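Local atomic coordinates of UV damage endonuclease (Sulfolobus acidocaldarius, PDB entry 3TC3), a protein that probably cuts DNA at ultraviolet-induced lesions as a manganese-binding endonuclease of DNA repair, built on a TIM barrel. Residues T267-N278 against S295-L306. Sequence-based numbering, arbitrary orientation. Where two conformers were deposited one is given.
Sequences TINEENFRRFVN and SALKAVKVLKEL
R274 reaches from helix 270-278 across V302 to E305 on helix 295-305. Its CB bond points neither at the partner helix nor away from it; chi1 of -75° sets CG beside the backbone N, and the extended chain beyond carries NE and the guanidinium over V302 to E305. CG touches V302 CG1 at 3.5 Å, and the same methyl lies over the centre of one guanidinium face. NE gives its hydrogen to E270 OE2 (2.7 Å), which NH2 also grips, side-on. At the far edge NH2 and NH1 complete a salt bridge to E305 OE1 (2.5 Å, very short) and OE2 (3.0 Å), the guanidinium and carboxylate planes 30° apart. K301 NZ adds a weak, long bond to E270 OE1, making the four a salt-bridge network. Beneath, F273 sets CE2 and CZ against A299 CB, while V277 CG2 presses tightly on L306 CD1 (3.4 Å). At the other end, extended K298 brings NZ to T267 OG1 (2.7 Å) and I268 O (2.8 Å), and I268 N donates to S295 OG; D291 also bonds T267 and S295. These last two TIM-barrel helices flank strand 283-287, crossing at -49°. With acceptor oxygens of two glutamates near its plane, the guanidinium is held against rotation, and its charge probably offsets E270-E305 repulsion.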
ATOM      1  N   THR A 267       1.363  -4.276  17.934  1.00 12.44           N
ATOM      2  CA  THR A 267       0.338  -3.218  18.129  1.00 12.49           C
ATOM      3  C   THR A 267       1.096  -1.904  18.247  1.00 13.18           C
ATOM      4  O   THR A 267       2.316  -1.927  18.520  1.00 13.61           O
ATOM      5  CB  THR A 267      -0.446  -3.473  19.493  1.00 13.51           C
ATOM      6  OG1 THR A 267      -1.614  -2.608  19.543  1.00 13.84           O
ATOM      7  CG2 THR A 267       0.452  -3.161  20.747  1.00 15.88           C
ATOM      8  N   ILE A 268       0.420  -0.792  18.039  1.00 12.83           N
ATOM      9  CA  ILE A 268       1.111   0.486  18.215  1.00 13.15           C
ATOM     10  C   ILE A 268       1.211   0.803  19.706  1.00 13.10           C
ATOM     11  O   ILE A 268       0.389   0.419  20.523  1.00 14.32           O
ATOM     12  CB  ILE A 268       0.448   1.712  17.515  1.00 12.65           C
ATOM     13  CG1 ILE A 268      -0.995   1.914  18.009  1.00 14.04           C
ATOM     14  CG2 ILE A 268       0.455   1.505  15.977  1.00 12.78           C
ATOM     15  CD1 ILE A 268      -1.509   3.304  17.381  1.00 14.63           C
ATOM     16  N   ASN A 269       2.283   1.524  20.048  1.00 14.27           N
ATOM     17  CA  ASN A 269       2.403   2.057  21.386  1.00 14.93           C
ATOM     18  C   ASN A 269       1.890   3.508  21.397  1.00 14.73           C
ATOM     19  O   ASN A 269       2.315   4.349  20.590  1.00 14.33           O
ATOM     20  CB  ASN A 269       3.896   2.018  21.777  1.00 16.69           C
ATOM     21  CG  ASN A 269       4.130   2.664  23.136  1.00 19.69           C
ATOM     22  OD1 ASN A 269       4.123   3.886  23.279  1.00 19.89           O
ATOM     23  ND2 ASN A 269       4.278   1.831  24.145  1.00 24.30           N
ATOM     24  N   GLU A 270       0.930   3.758  22.266  1.00 17.26           N
ATOM     25  CA  GLU A 270       0.258   5.059  22.198  1.00 18.59           C
ATOM     26  C   GLU A 270       1.223   6.202  22.421  1.00 19.17           C
ATOM     27  O   GLU A 270       1.064   7.263  21.779  1.00 16.42           O
ATOM     28  CB  GLU A 270      -0.883   5.154  23.226  1.00 23.79           C
ATOM     29  CG  GLU A 270      -1.307   6.608  23.540  1.00 29.42           C
ATOM     30  CD  GLU A 270      -2.527   6.730  24.439  1.00 33.40           C
ATOM     31  OE1 GLU A 270      -2.977   5.705  25.001  1.00 40.94           O
ATOM     32  OE2 GLU A 270      -3.078   7.830  24.525  1.00 30.75           O
ATOM     33  N   GLU A 271       2.186   6.056  23.332  1.00 18.97           N
ATOM     34  CA  GLU A 271       3.086   7.191  23.544  1.00 19.64           C
ATOM     35  C   GLU A 271       4.020   7.404  22.330  1.00 19.23           C
ATOM     36  O   GLU A 271       4.359   8.544  21.999  1.00 20.31           O
ATOM     37  CB  GLU A 271       3.893   6.977  24.858  1.00 22.97           C
ATOM     38  CG  GLU A 271       3.074   6.273  26.043  1.00 32.01           C
ATOM     39  CD  GLU A 271       1.862   7.046  26.404  1.00 34.97           C
ATOM     40  OE1 GLU A 271       2.010   8.290  26.360  1.00 41.12           O
ATOM     41  OE2 GLU A 271       0.767   6.458  26.699  1.00 36.31           O
ATOM     42  N   ASN A 272       4.487   6.318  21.699  1.00 16.99           N
ATOM     43  CA  ASN A 272       5.304   6.434  20.474  1.00 16.09           C
ATOM     44  C   ASN A 272       4.480   7.117  19.384  1.00 16.30           C
ATOM     45  O   ASN A 272       4.984   7.965  18.654  1.00 16.02           O
ATOM     46  CB  ASN A 272       5.836   5.070  20.006  1.00 17.82           C
ATOM     47  CG  ASN A 272       6.918   4.539  20.901  1.00 23.14           C
ATOM     48  OD1 ASN A 272       7.612   5.296  21.564  1.00 26.32           O
ATOM     49  ND2 ASN A 272       7.072   3.254  20.927  1.00 20.56           N
ATOM     50  N   PHE A 273       3.221   6.700  19.254  1.00 14.38           N
ATOM     51  CA  PHE A 273       2.384   7.281  18.206  1.00 13.33           C
ATOM     52  C   PHE A 273       2.131   8.748  18.452  1.00 14.00           C
ATOM     53  O   PHE A 273       2.199   9.553  17.503  1.00 14.54           O
ATOM     54  CB  PHE A 273       1.059   6.445  18.075  1.00 12.78           C
ATOM     55  CG  PHE A 273       0.188   6.925  16.959  1.00 13.28           C
ATOM     56  CD1 PHE A 273       0.559   6.706  15.637  1.00 13.23           C
ATOM     57  CD2 PHE A 273      -0.973   7.655  17.245  1.00 13.89           C
ATOM     58  CE1 PHE A 273      -0.278   7.212  14.580  1.00 14.06           C
ATOM     59  CE2 PHE A 273      -1.800   8.122  16.221  1.00 15.55           C
ATOM     60  CZ  PHE A 273      -1.459   7.893  14.879  1.00 14.29           C
ATOM     61  N   ARG A 274       1.832   9.058  19.718  1.00 14.52           N
ATOM     62  CA  ARG A 274       1.664  10.494  20.071  1.00 16.41           C
ATOM     63  C   ARG A 274       2.933  11.290  19.742  1.00 16.98           C
ATOM     64  O   ARG A 274       2.848  12.423  19.217  1.00 18.29           O
ATOM     65  CB  ARG A 274       1.315  10.627  21.555  1.00 16.04           C
ATOM     66  CG  ARG A 274      -0.108  10.243  21.839  1.00 17.27           C
ATOM     67  CD  ARG A 274      -0.328  10.183  23.366  1.00 19.14           C
ATOM     68  NE  ARG A 274      -1.713   9.940  23.675  1.00 20.74           N
ATOM     69  CZ  ARG A 274      -2.629  10.885  23.758  1.00 20.32           C
ATOM     70  NH1 ARG A 274      -2.316  12.159  23.513  1.00 22.44           N
ATOM     71  NH2 ARG A 274      -3.879  10.504  24.027  1.00 22.44           N
ATOM     72  N   ARG A 275       4.114  10.769  20.011  1.00 17.48           N
ATOM     73  CA  ARG A 275       5.333  11.525  19.721  1.00 20.03           C
ATOM     74  C   ARG A 275       5.494  11.739  18.227  1.00 18.36           C
ATOM     75  O   ARG A 275       5.905  12.838  17.753  1.00 22.86           O
ATOM     76  CB  ARG A 275       6.546  10.810  20.251  1.00 22.81           C
ATOM     77  CG  ARG A 275       7.084  11.386  21.582  1.00 30.41           C
ATOM     78  CD  ARG A 275       8.430  10.735  21.937  1.00 34.62           C
ATOM     79  NE  ARG A 275       8.138   9.634  22.840  1.00 41.14           N
ATOM     80  CZ  ARG A 275       8.210   8.356  22.522  1.00 35.22           C
ATOM     81  NH1 ARG A 275       8.601   8.004  21.287  1.00 39.44           N
ATOM     82  NH2 ARG A 275       7.877   7.426  23.434  1.00 36.52           N
ATOM     83  N   PHE A 276       5.110  10.735  17.434  1.00 17.37           N
ATOM     84  CA  PHE A 276       5.150  10.880  16.011  1.00 16.96           C
ATOM     85  C   PHE A 276       4.167  11.936  15.488  1.00 18.53           C
ATOM     86  O   PHE A 276       4.518  12.770  14.633  1.00 19.79           O
ATOM     87  CB  PHE A 276       4.809   9.483  15.401  1.00 17.26           C
ATOM     88  CG  PHE A 276       4.933   9.465  13.927  1.00 17.95           C
ATOM     89  CD1 PHE A 276       6.215   9.302  13.349  1.00 20.36           C
ATOM     90  CD2 PHE A 276       3.829   9.579  13.122  1.00 20.02           C
ATOM     91  CE1 PHE A 276       6.397   9.249  12.010  1.00 23.19           C
ATOM     92  CE2 PHE A 276       4.016   9.548  11.652  1.00 21.97           C
ATOM     93  CZ  PHE A 276       5.313   9.467  11.142  1.00 22.00           C
ATOM     94  N   VAL A 277       2.930  11.852  15.902  1.00 18.63           N
ATOM     95  CA  VAL A 277       1.935  12.743  15.285  1.00 20.35           C
ATOM     96  C   VAL A 277       2.178  14.201  15.752  1.00 22.22           C
ATOM     97  O   VAL A 277       1.697  15.101  15.076  1.00 22.24           O
ATOM     98  CB  VAL A 277       0.487  12.379  15.584  1.00 23.36           C
ATOM     99  CG1 VAL A 277       0.088  11.059  14.893  1.00 22.81           C
ATOM    100  CG2 VAL A 277       0.236  12.309  17.000  1.00 23.98           C
ATOM    101  N   ASN A 278       2.778  14.372  16.934  1.00 25.42           N
ATOM    102  CA  ASN A 278       2.896  15.750  17.432  0.50 26.28           C
ATOM    103  C   ASN A 278       3.872  16.510  16.522  1.00 29.04           C
ATOM    104  O   ASN A 278       3.882  17.747  16.548  1.00 31.89           O
ATOM    105  CB  ASN A 278       3.179  15.833  18.977  0.50 25.39           C
ATOM    106  CG  ASN A 278       1.893  15.690  19.833  0.50 25.70           C
ATOM    107  OD1 ASN A 278       0.994  16.522  19.736  0.50 24.48           O
ATOM    108  ND2 ASN A 278       1.799  14.614  20.653  0.50 25.60           N
ATOM    109  N   SER A 295      -5.251  -1.310  16.388  1.00 12.21           N
ATOM    110  CA  SER A 295      -4.412  -0.168  16.402  1.00 11.62           C
ATOM    111  C   SER A 295      -5.039   1.036  15.711  1.00 11.70           C
ATOM    112  O   SER A 295      -4.761   2.173  16.140  1.00 12.24           O
ATOM    113  CB  SER A 295      -3.010  -0.457  15.799  1.00 11.92           C
ATOM    114  OG  SER A 295      -2.223  -1.108  16.783  1.00 12.37           O
ATOM    115  N   ALA A 296      -5.833   0.834  14.640  1.00 11.76           N
ATOM    116  CA  ALA A 296      -6.459   1.966  13.989  1.00 12.01           C
ATOM    117  C   ALA A 296      -7.428   2.651  14.949  1.00 12.81           C
ATOM    118  O   ALA A 296      -7.475   3.893  14.968  1.00 13.59           O
ATOM    119  CB  ALA A 296      -7.203   1.505  12.762  1.00 13.28           C
ATOM    120  N   LEU A 297      -8.098   1.856  15.786  1.00 14.04           N
ATOM    121  CA  LEU A 297      -8.965   2.465  16.820  1.00 15.34           C
ATOM    122  C   LEU A 297      -8.193   3.257  17.824  1.00 15.05           C
ATOM    123  O   LEU A 297      -8.660   4.338  18.189  1.00 17.10           O
ATOM    124  CB  LEU A 297      -9.838   1.428  17.523  1.00 15.25           C
ATOM    125  CG  LEU A 297     -10.839   0.782  16.542  1.00 17.33           C
ATOM    126  CD1 LEU A 297     -11.512  -0.372  17.236  1.00 19.59           C
ATOM    127  CD2 LEU A 297     -11.853   1.798  16.002  1.00 17.65           C
ATOM    128  N   LYS A 298      -6.998   2.778  18.222  1.00 15.01           N
ATOM    129  CA  LYS A 298      -6.179   3.502  19.215  1.00 16.41           C
ATOM    130  C   LYS A 298      -5.746   4.793  18.517  1.00 14.80           C
ATOM    131  O   LYS A 298      -5.783   5.895  19.125  1.00 15.73           O
ATOM    132  CB  LYS A 298      -4.962   2.658  19.575  1.00 18.06           C
ATOM    133  CG  LYS A 298      -5.119   1.291  20.366  1.00 23.41           C
ATOM    134  CD  LYS A 298      -3.648   0.589  20.410  1.00 24.63           C
ATOM    135  CE  LYS A 298      -3.478  -0.510  21.407  1.00 30.59           C
ATOM    136  NZ  LYS A 298      -1.977  -0.710  21.419  1.00 24.61           N
ATOM    137  N   ALA A 299      -5.354   4.729  17.214  1.00 13.07           N
ATOM    138  CA  ALA A 299      -4.883   5.959  16.606  1.00 13.20           C
ATOM    139  C   ALA A 299      -5.993   7.027  16.401  1.00 13.03           C
ATOM    140  O   ALA A 299      -5.728   8.218  16.553  1.00 13.74           O
ATOM    141  CB  ALA A 299      -4.204   5.599  15.241  1.00 13.17           C
ATOM    142  N   VAL A 300      -7.226   6.577  16.064  1.00 13.29           N
ATOM    143  CA  VAL A 300      -8.337   7.517  15.888  1.00 15.64           C
ATOM    144  C   VAL A 300      -8.558   8.239  17.254  1.00 16.86           C
ATOM    145  O   VAL A 300      -8.730   9.473  17.240  1.00 18.03           O
ATOM    146  CB  VAL A 300      -9.575   6.705  15.482  1.00 16.21           C
ATOM    147  CG1 VAL A 300     -10.855   7.548  15.667  1.00 18.43           C
ATOM    148  CG2 VAL A 300      -9.516   6.366  14.059  1.00 16.90           C
ATOM    149  N   LYS A 301      -8.499   7.472  18.312  1.00 16.97           N
ATOM    150  CA  LYS A 301      -8.715   8.033  19.689  1.00 19.89           C
ATOM    151  C   LYS A 301      -7.665   9.110  19.989  1.00 19.31           C
ATOM    152  O   LYS A 301      -8.056  10.212  20.391  1.00 20.70           O
ATOM    153  CB  LYS A 301      -8.694   6.923  20.718  1.00 22.22           C
ATOM    154  CG  LYS A 301      -9.051   7.366  22.143  1.00 30.05           C
ATOM    155  CD  LYS A 301      -8.538   6.324  23.158  1.00 32.38           C
ATOM    156  CE  LYS A 301      -7.114   6.758  23.596  1.00 38.70           C
ATOM    157  NZ  LYS A 301      -6.269   5.756  24.367  1.00 40.65           N
ATOM    158  N   VAL A 302      -6.377   8.867  19.654  1.00 16.07           N
ATOM    159  CA  VAL A 302      -5.303   9.853  19.873  1.00 17.44           C
ATOM    160  C   VAL A 302      -5.549  11.070  18.995  1.00 19.12           C
ATOM    161  O   VAL A 302      -5.448  12.218  19.440  1.00 19.80           O
ATOM    162  CB  VAL A 302      -3.903   9.206  19.642  1.00 17.05           C
ATOM    163  CG1 VAL A 302      -2.818  10.234  19.617  1.00 17.28           C
ATOM    164  CG2 VAL A 302      -3.620   8.121  20.681  1.00 18.09           C
ATOM    165  N   LEU A 303      -5.844  10.850  17.714  1.00 17.40           N
ATOM    166  CA  LEU A 303      -5.954  11.982  16.792  1.00 19.13           C
ATOM    167  C   LEU A 303      -7.131  12.884  17.143  1.00 20.73           C
ATOM    168  O   LEU A 303      -7.027  14.086  16.930  1.00 22.20           O
ATOM    169  CB  LEU A 303      -6.054  11.570  15.303  1.00 18.00           C
ATOM    170  CG  LEU A 303      -4.773  10.885  14.847  1.00 19.02           C
ATOM    171  CD1 LEU A 303      -4.949  10.307  13.493  1.00 21.43           C
ATOM    172  CD2 LEU A 303      -3.640  11.846  14.774  1.00 20.30           C
ATOM    173  N   LYS A 304      -8.211  12.305  17.668  1.00 21.04           N
ATOM    174  CA  LYS A 304      -9.397  13.088  18.007  1.00 23.53           C
ATOM    175  C   LYS A 304      -9.000  13.975  19.188  1.00 25.94           C
ATOM    176  O   LYS A 304      -9.333  15.171  19.235  1.00 27.60           O
ATOM    177  CB  LYS A 304     -10.574  12.177  18.403  1.00 24.20           C
ATOM    178  CG  LYS A 304     -11.301  11.559  17.209  1.00 27.39           C
ATOM    179  CD  LYS A 304     -12.310  10.426  17.563  1.00 29.11           C
ATOM    180  CE  LYS A 304     -13.598  11.004  18.081  1.00 29.77           C
ATOM    181  NZ  LYS A 304     -14.742  10.061  17.957  1.00 27.91           N
ATOM    182  N   GLU A 305      -8.289  13.382  20.129  1.00 23.57           N
ATOM    183  CA  GLU A 305      -7.829  14.126  21.302  1.00 27.13           C
ATOM    184  C   GLU A 305      -6.911  15.271  20.943  1.00 28.88           C
ATOM    185  O   GLU A 305      -6.988  16.340  21.542  1.00 30.49           O
ATOM    186  CB  GLU A 305      -7.260  13.205  22.341  1.00 28.82           C
ATOM    187  CG  GLU A 305      -6.770  13.964  23.542  1.00 33.47           C
ATOM    188  CD  GLU A 305      -5.573  13.307  24.140  1.00 36.99           C
ATOM    189  OE1 GLU A 305      -5.733  12.113  24.471  1.00 38.33           O
ATOM    190  OE2 GLU A 305      -4.502  13.987  24.290  1.00 37.88           O
ATOM    191  N   LEU A 306      -6.097  15.081  19.927  1.00 28.55           N
ATOM    192  CA  LEU A 306      -5.173  16.100  19.470  1.00 28.10           C
ATOM    193  C   LEU A 306      -5.775  17.037  18.407  1.00 28.48           C
ATOM    194  O   LEU A 306      -5.059  17.844  17.823  1.00 30.13           O
ATOM    195  CB  LEU A 306      -3.906  15.431  18.946  1.00 27.67           C
ATOM    196  CG  LEU A 306      -3.030  14.658  19.918  1.00 27.25           C
ATOM    197  CD1 LEU A 306      -1.964  13.946  19.085  1.00 26.73           C
ATOM    198  CD2 LEU A 306      -2.416  15.575  21.044  1.00 26.62           C
TER